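Local coordinates for protein tRNA dimethylallyltransferase (Staphylococcus epidermidis ATCC 12228, PDB 3D3Q) that probably transfers a dimethylallyl group from dimethylallyl diphosphate to adenosine 37 of tRNAs that read codons beginning with uridine, at residues P7-I12 and E194-L199; K145-L150 and I161-R166. All coordinates share one frame; numbering follows the deposited sequence.

Contact 1: P7-I12 and E194-L199; sequences PFLIVI and ENYDTL
The Y196 ring has L9 CD2 over one face, 4.2 Å from Y196 CG, while P7 CG lies at its edge near Y196 CD2, and P7 O lies at the edge in the ring plane. The F8 ring takes L199 CD2 at its edge, 3.9 Å from F8 CZ, and its plane is turned 63° from the D197 carboxylate beside it. These groups sit where the neighbouring parallel strands 8-13 and 197-204 begin, in the sheet of a P-loop NTPase fold; the first of them runs into the predicted ATP-binding loop. Pairing of F8 with D197, L9 with T198 and I10 with L199 fixes the register. F8 puts CG anti to its own N (chi1 -174°), which sets the ring beside D197. I10 and L199 run side by side, pointing the same way, on the F8 face, where helix 300-314 packs; there R314 forms a salt bridge with D197 OD2. L9 and Y196 meet helix 78-94 instead. D197 N donates to P7 O at 3.0 Å. Further along, L199 N donates to L9 O at 3.0 Å, and V11 N reaches L199 O in a weak bond of 3.3 Å.

Contact 2: K145-L150 and I161-R166; sequences KLHEYL and IHPNNR
H162, whose backbone C borders the H147 ring, accepts a hydrogen bond on its own imidazole: N164 N donates to H162 ND1 at 2.9 Å, with 152° at the hydrogen and the donor near the ring plane. The bond lies within a type I beta turn from H162 to N165, closed by N165 N donating to H162 O, also at 2.9 Å. This turn links helix 155-160 to helix 166-179 and packs against helix 143-153, so the contact belongs to the all-helical part of the chain that follows strand 98-102. N165 is the N-cap of helix 166-179, its OD1 accepting from R168 N. Across the contact the evidence is of packing, for no hydrogen bond joins 145-150 to 161-166. P163 lays CB over one face of the H147 imidazole, 3.8 Å from the ring centroid and 24° off the normal, a CH-pi contact shifted toward the rim on the side of H147 CG. H147 carries CG anti to its backbone N (chi1 -171°), which swings the ring out from the helix over the proline. I161 O also lies near the ring, met obliquely by CE1, and is not hydrogen-bonded to it. A158 of helix 155-160 also touches H147. Beside this pair, L146 and R166 cross at about a right angle. The arginine chain is extended from CG to NE, and this brings its flat end to the leucine while NH1 donates to L141 O, a bond that would help fix the rotation of the group. L146 CD2 sits over the centre of one guanidinium face, 3.6 Å from R166 CZ.

Contact 1 belongs to the central sheet and contact 2 to the peripheral helices: their centres lie about 15 Å and 30 Å from the centre of the chain. They share no element and do not touch, with nearest atoms about 17 Å apart, although contact 2 is nested in the chain between the two strands of contact 1. The sheet contact is held by backbone hydrogen bonds with apolar packing on both faces, whereas in contact 2 the polar bonds stay within each segment or lead to other residues, and flat groups against aliphatic carbons do the joining. Only contact 1 lies close to the predicted nucleotide site; contact 2 is away from the annotated sites.

Contact 1: P7-I12 and E194-L199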
loop_
_atom_site.group_PDB
_atom_site.type_symbol
_atom_site.label_atom_id
_atom_site.label_comp_id
_atom_site.label_asym_id
_atom_site.label_seq_id
_atom_site.Cartn_x
_atom_site.Cartn_y
_atom_site.Cartn_z
ATOM N N PRO A 7 10.229 -0.467 -18.728
ATOM C CA PRO A 7 8.985 0.277 -18.971
ATOM C C PRO A 7 8.558 1.182 -17.801
ATOM O O PRO A 7 8.688 0.816 -16.628
ATOM C CB PRO A 7 7.964 -0.831 -19.238
ATOM C CG PRO A 7 8.487 -1.971 -18.422
ATOM C CD PRO A 7 9.979 -1.915 -18.678
ATOM N N PHE A 8 8.043 2.364 -18.131
ATOM C CA PHE A 8 7.594 3.304 -17.115
ATOM C C PHE A 8 6.313 2.802 -16.459
ATOM O O PHE A 8 5.385 2.366 -17.145
ATOM C CB PHE A 8 7.340 4.686 -17.726
ATOM C CG PHE A 8 7.018 5.746 -16.711
ATOM C CD1 PHE A 8 7.955 6.105 -15.747
ATOM C CD2 PHE A 8 5.787 6.375 -16.704
ATOM C CE1 PHE A 8 7.669 7.081 -14.791
ATOM C CE2 PHE A 8 5.494 7.353 -15.751
ATOM C CZ PHE A 8 6.445 7.701 -14.792
ATOM N N LEU A 9 6.278 2.874 -15.130
ATOM C CA LEU A 9 5.118 2.441 -14.351
ATOM C C LEU A 9 4.874 3.343 -13.140
ATOM O O LEU A 9 5.823 3.675 -12.433
ATOM C CB LEU A 9 5.337 1.020 -13.847
ATOM C CG LEU A 9 4.191 0.464 -13.015
ATOM C CD1 LEU A 9 3.038 0.087 -13.909
ATOM C CD2 LEU A 9 4.675 -0.741 -12.267
ATOM N N ILE A 10 3.623 3.743 -12.899
ATOM C CA ILE A 10 3.296 4.573 -11.727
ATOM C C ILE A 10 2.662 3.662 -10.695
ATOM O O ILE A 10 1.835 2.821 -11.041
ATOM C CB ILE A 10 2.239 5.700 -12.010
ATOM C CG1 ILE A 10 2.759 6.726 -13.017
ATOM C CG2 ILE A 10 1.944 6.460 -10.721
ATOM C CD1 ILE A 10 3.884 7.568 -12.478
ATOM N N VAL A 11 3.045 3.810 -9.433
ATOM C CA VAL A 11 2.454 2.978 -8.375
ATOM C C VAL A 11 1.979 3.898 -7.226
ATOM O O VAL A 11 2.774 4.633 -6.625
ATOM C CB VAL A 11 3.479 1.916 -7.824
ATOM C CG1 VAL A 11 2.780 0.922 -6.921
ATOM C CG2 VAL A 11 4.144 1.187 -8.962
ATOM N N ILE A 12 0.682 3.853 -6.929
ATOM C CA ILE A 12 0.094 4.688 -5.887
ATOM C C ILE A 12 -0.529 3.837 -4.785
ATOM O O ILE A 12 -1.666 3.373 -4.909
ATOM C CB ILE A 12 -0.987 5.620 -6.480
ATOM C CG1 ILE A 12 -0.387 6.412 -7.644
ATOM C CG2 ILE A 12 -1.487 6.582 -5.421
ATOM C CD1 ILE A 12 -1.391 7.237 -8.418
ATOM N N GLU A 194 14.964 -4.903 -10.296
ATOM C CA GLU A 194 13.756 -4.151 -10.623
ATOM C C GLU A 194 13.302 -4.336 -12.060
ATOM O O GLU A 194 14.084 -4.208 -12.990
ATOM C CB GLU A 194 13.950 -2.664 -10.342
ATOM C CG GLU A 194 15.102 -2.046 -11.091
ATOM C CD GLU A 194 15.238 -0.560 -10.806
ATOM O OE1 GLU A 194 16.266 0.038 -11.224
ATOM O OE2 GLU A 194 14.314 0.011 -10.171
ATOM N N ASN A 195 12.017 -4.617 -12.224
ATOM C CA ASN A 195 11.467 -4.843 -13.526
ATOM C C ASN A 195 10.981 -3.597 -14.211
ATOM O O ASN A 195 10.859 -3.580 -15.426
ATOM C CB ASN A 195 10.329 -5.843 -13.440
ATOM C CG ASN A 195 10.759 -7.143 -12.790
ATOM O OD1 ASN A 195 11.882 -7.609 -13.000
ATOM N ND2 ASN A 195 9.872 -7.734 -11.989
ATOM N N TYR A 196 10.705 -2.544 -13.461
ATOM C CA TYR A 196 10.207 -1.337 -14.095
ATOM C C TYR A 196 10.842 -0.057 -13.599
ATOM O O TYR A 196 11.438 -0.017 -12.524
ATOM C CB TYR A 196 8.688 -1.234 -13.902
ATOM C CG TYR A 196 7.931 -2.510 -14.187
ATOM C CD1 TYR A 196 7.710 -3.457 -13.186
ATOM C CD2 TYR A 196 7.426 -2.768 -15.461
ATOM C CE1 TYR A 196 6.992 -4.628 -13.454
ATOM C CE2 TYR A 196 6.717 -3.931 -15.739
ATOM C CZ TYR A 196 6.500 -4.851 -14.740
ATOM O OH TYR A 196 5.779 -5.980 -15.042
ATOM N N ASP A 197 10.709 0.986 -14.414
ATOM C CA ASP A 197 11.200 2.320 -14.073
ATOM C C ASP A 197 10.088 2.908 -13.201
ATOM O O ASP A 197 9.398 3.854 -13.601
ATOM C CB ASP A 197 11.351 3.177 -15.333
ATOM C CG ASP A 197 11.602 4.636 -15.007
ATOM O OD1 ASP A 197 11.406 5.505 -15.883
ATOM O OD2 ASP A 197 11.995 4.919 -13.857
ATOM N N THR A 198 9.927 2.344 -12.006
ATOM C CA THR A 198 8.860 2.733 -11.079
ATOM C C THR A 198 8.881 4.121 -10.452
ATOM O O THR A 198 9.932 4.678 -10.158
ATOM C CB THR A 198 8.735 1.699 -9.919
ATOM O OG1 THR A 198 9.788 1.913 -8.971
ATOM C CG2 THR A 198 8.828 0.266 -10.456
ATOM N N LEU A 199 7.686 4.666 -10.268
ATOM C CA LEU A 199 7.502 5.959 -9.633
ATOM C C LEU A 199 6.570 5.645 -8.464
ATOM O O LEU A 199 5.385 5.959 -8.489
ATOM C CB LEU A 199 6.856 6.953 -10.601
ATOM C CG LEU A 199 6.452 8.331 -10.057
ATOM C CD1 LEU A 199 7.449 8.858 -9.030
ATOM C CD2 LEU A 199 6.340 9.269 -11.234
#

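Contact 2: K145-L150 and I161-R166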
loop_
_atom_site.group_PDB
_atom_site.type_symbol
_atom_site.label_atom_id
_atom_site.label_comp_id
_atom_site.label_asym_id
_atom_site.label_seq_id
_atom_site.Cartn_x
_atom_site.Cartn_y
_atom_site.Cartn_z
ATOM N N LYS A 145 28.520 14.014 13.409
ATOM C CA LYS A 145 28.672 12.976 14.417
ATOM C C LYS A 145 27.738 11.812 14.097
ATOM O O LYS A 145 28.105 10.653 14.270
ATOM C CB LYS A 145 28.382 13.533 15.812
ATOM C CG LYS A 145 29.016 12.732 16.951
ATOM C CD LYS A 145 28.630 13.312 18.328
ATOM C CE LYS A 145 29.248 12.536 19.498
ATOM N NZ LYS A 145 28.665 12.984 20.794
ATOM N N LEU A 146 26.542 12.129 13.613
ATOM C CA LEU A 146 25.557 11.111 13.252
ATOM C C LEU A 146 26.000 10.346 12.007
ATOM O O LEU A 146 25.641 9.181 11.820
ATOM C CB LEU A 146 24.198 11.751 12.981
ATOM C CG LEU A 146 23.108 10.793 12.491
ATOM C CD1 LEU A 146 22.666 9.912 13.638
ATOM C CD2 LEU A 146 21.921 11.578 11.939
ATOM N N HIS A 147 26.767 11.023 11.154
ATOM C CA HIS A 147 27.286 10.432 9.920
ATOM C C HIS A 147 28.380 9.436 10.268
ATOM O O HIS A 147 28.452 8.363 9.672
ATOM C CB HIS A 147 27.855 11.522 9.010
ATOM C CG HIS A 147 28.222 11.039 7.640
ATOM N ND1 HIS A 147 27.297 10.524 6.758
ATOM C CD2 HIS A 147 29.407 11.034 6.983
ATOM C CE1 HIS A 147 27.890 10.229 5.616
ATOM N NE2 HIS A 147 29.171 10.529 5.727
ATOM N N GLU A 148 29.234 9.815 11.226
ATOM C CA GLU A 148 30.336 8.961 11.684
ATOM C C GLU A 148 29.687 7.668 12.162
ATOM O O GLU A 148 30.114 6.571 11.805
ATOM C CB GLU A 148 31.101 9.569 12.883
ATOM C CG GLU A 148 31.640 11.025 12.774
ATOM C CD GLU A 148 32.668 11.265 11.664
ATOM O OE1 GLU A 148 33.213 12.401 11.588
ATOM O OE2 GLU A 148 32.926 10.332 10.866
ATOM N N TYR A 149 28.651 7.828 12.980
ATOM C CA TYR A 149 27.903 6.715 13.537
ATOM C C TYR A 149 27.412 5.795 12.440
ATOM O O TYR A 149 27.511 4.581 12.549
ATOM C CB TYR A 149 26.708 7.230 14.339
ATOM C CG TYR A 149 25.850 6.130 14.893
ATOM C CD1 TYR A 149 26.385 5.182 15.757
ATOM C CD2 TYR A 149 24.504 6.022 14.544
ATOM C CE1 TYR A 149 25.606 4.147 16.263
ATOM C CE2 TYR A 149 23.708 4.985 15.050
ATOM C CZ TYR A 149 24.271 4.052 15.910
ATOM O OH TYR A 149 23.515 3.025 16.436
ATOM N N LEU A 150 26.879 6.373 11.375
ATOM C CA LEU A 150 26.376 5.567 10.274
ATOM C C LEU A 150 27.547 4.823 9.629
ATOM O O LEU A 150 27.460 3.616 9.393
ATOM C CB LEU A 150 25.666 6.463 9.254
ATOM C CG LEU A 150 24.652 5.924 8.234
ATOM C CD1 LEU A 150 25.107 6.332 6.837
ATOM C CD2 LEU A 150 24.489 4.408 8.340
ATOM N N ILE A 161 25.977 9.075 0.734
ATOM C CA ILE A 161 25.073 10.007 1.406
ATOM C C ILE A 161 25.874 11.129 2.103
ATOM O O ILE A 161 26.650 10.867 3.020
ATOM C CB ILE A 161 24.195 9.248 2.448
ATOM C CG1 ILE A 161 23.323 8.223 1.744
ATOM C CG2 ILE A 161 23.309 10.209 3.217
ATOM C CD1 ILE A 161 22.420 7.472 2.666
ATOM N N HIS A 162 25.703 12.372 1.662
ATOM C CA HIS A 162 26.436 13.485 2.264
ATOM C C HIS A 162 25.924 13.723 3.697
ATOM O O HIS A 162 24.725 13.656 3.955
ATOM C CB HIS A 162 26.264 14.725 1.393
ATOM C CG HIS A 162 27.057 15.909 1.852
ATOM N ND1 HIS A 162 26.721 16.637 2.973
ATOM C CD2 HIS A 162 28.167 16.495 1.340
ATOM C CE1 HIS A 162 27.588 17.622 3.132
ATOM N NE2 HIS A 162 28.476 17.559 2.155
ATOM N N PRO A 163 26.831 13.996 4.654
ATOM C CA PRO A 163 26.422 14.218 6.054
ATOM C C PRO A 163 25.383 15.299 6.360
ATOM O O PRO A 163 24.840 15.374 7.476
ATOM C CB PRO A 163 27.759 14.427 6.796
ATOM C CG PRO A 163 28.735 14.801 5.739
ATOM C CD PRO A 163 28.297 14.045 4.507
ATOM N N ASN A 164 25.077 16.116 5.362
ATOM C CA ASN A 164 24.098 17.179 5.540
ATOM C C ASN A 164 22.709 16.733 5.108
ATOM O O ASN A 164 21.738 17.487 5.221
ATOM C CB ASN A 164 24.532 18.442 4.777
ATOM C CG ASN A 164 25.549 19.276 5.560
ATOM O OD1 ASN A 164 26.051 20.293 5.076
ATOM N ND2 ASN A 164 25.842 18.848 6.786
ATOM N N ASN A 165 22.601 15.504 4.625
ATOM C CA ASN A 165 21.299 14.982 4.222
ATOM C C ASN A 165 20.796 14.088 5.351
ATOM O O ASN A 165 20.554 12.896 5.155
ATOM C CB ASN A 165 21.428 14.156 2.949
ATOM C CG ASN A 165 20.086 13.766 2.388
ATOM O OD1 ASN A 165 19.082 13.766 3.106
ATOM N ND2 ASN A 165 20.049 13.433 1.110
ATOM N N ARG A 166 20.629 14.680 6.528
ATOM C CA ARG A 166 20.214 13.934 7.697
ATOM C C ARG A 166 19.122 12.929 7.416
ATOM O O ARG A 166 19.160 11.812 7.932
ATOM C CB ARG A 166 19.768 14.873 8.808
ATOM C CG ARG A 166 19.851 14.235 10.173
ATOM C CD ARG A 166 19.080 15.031 11.200
ATOM N NE ARG A 166 19.329 14.613 12.584
ATOM C CZ ARG A 166 20.511 14.697 13.189
ATOM N NH1 ARG A 166 20.632 14.300 14.445
ATOM N NH2 ARG A 166 21.574 15.163 12.537
#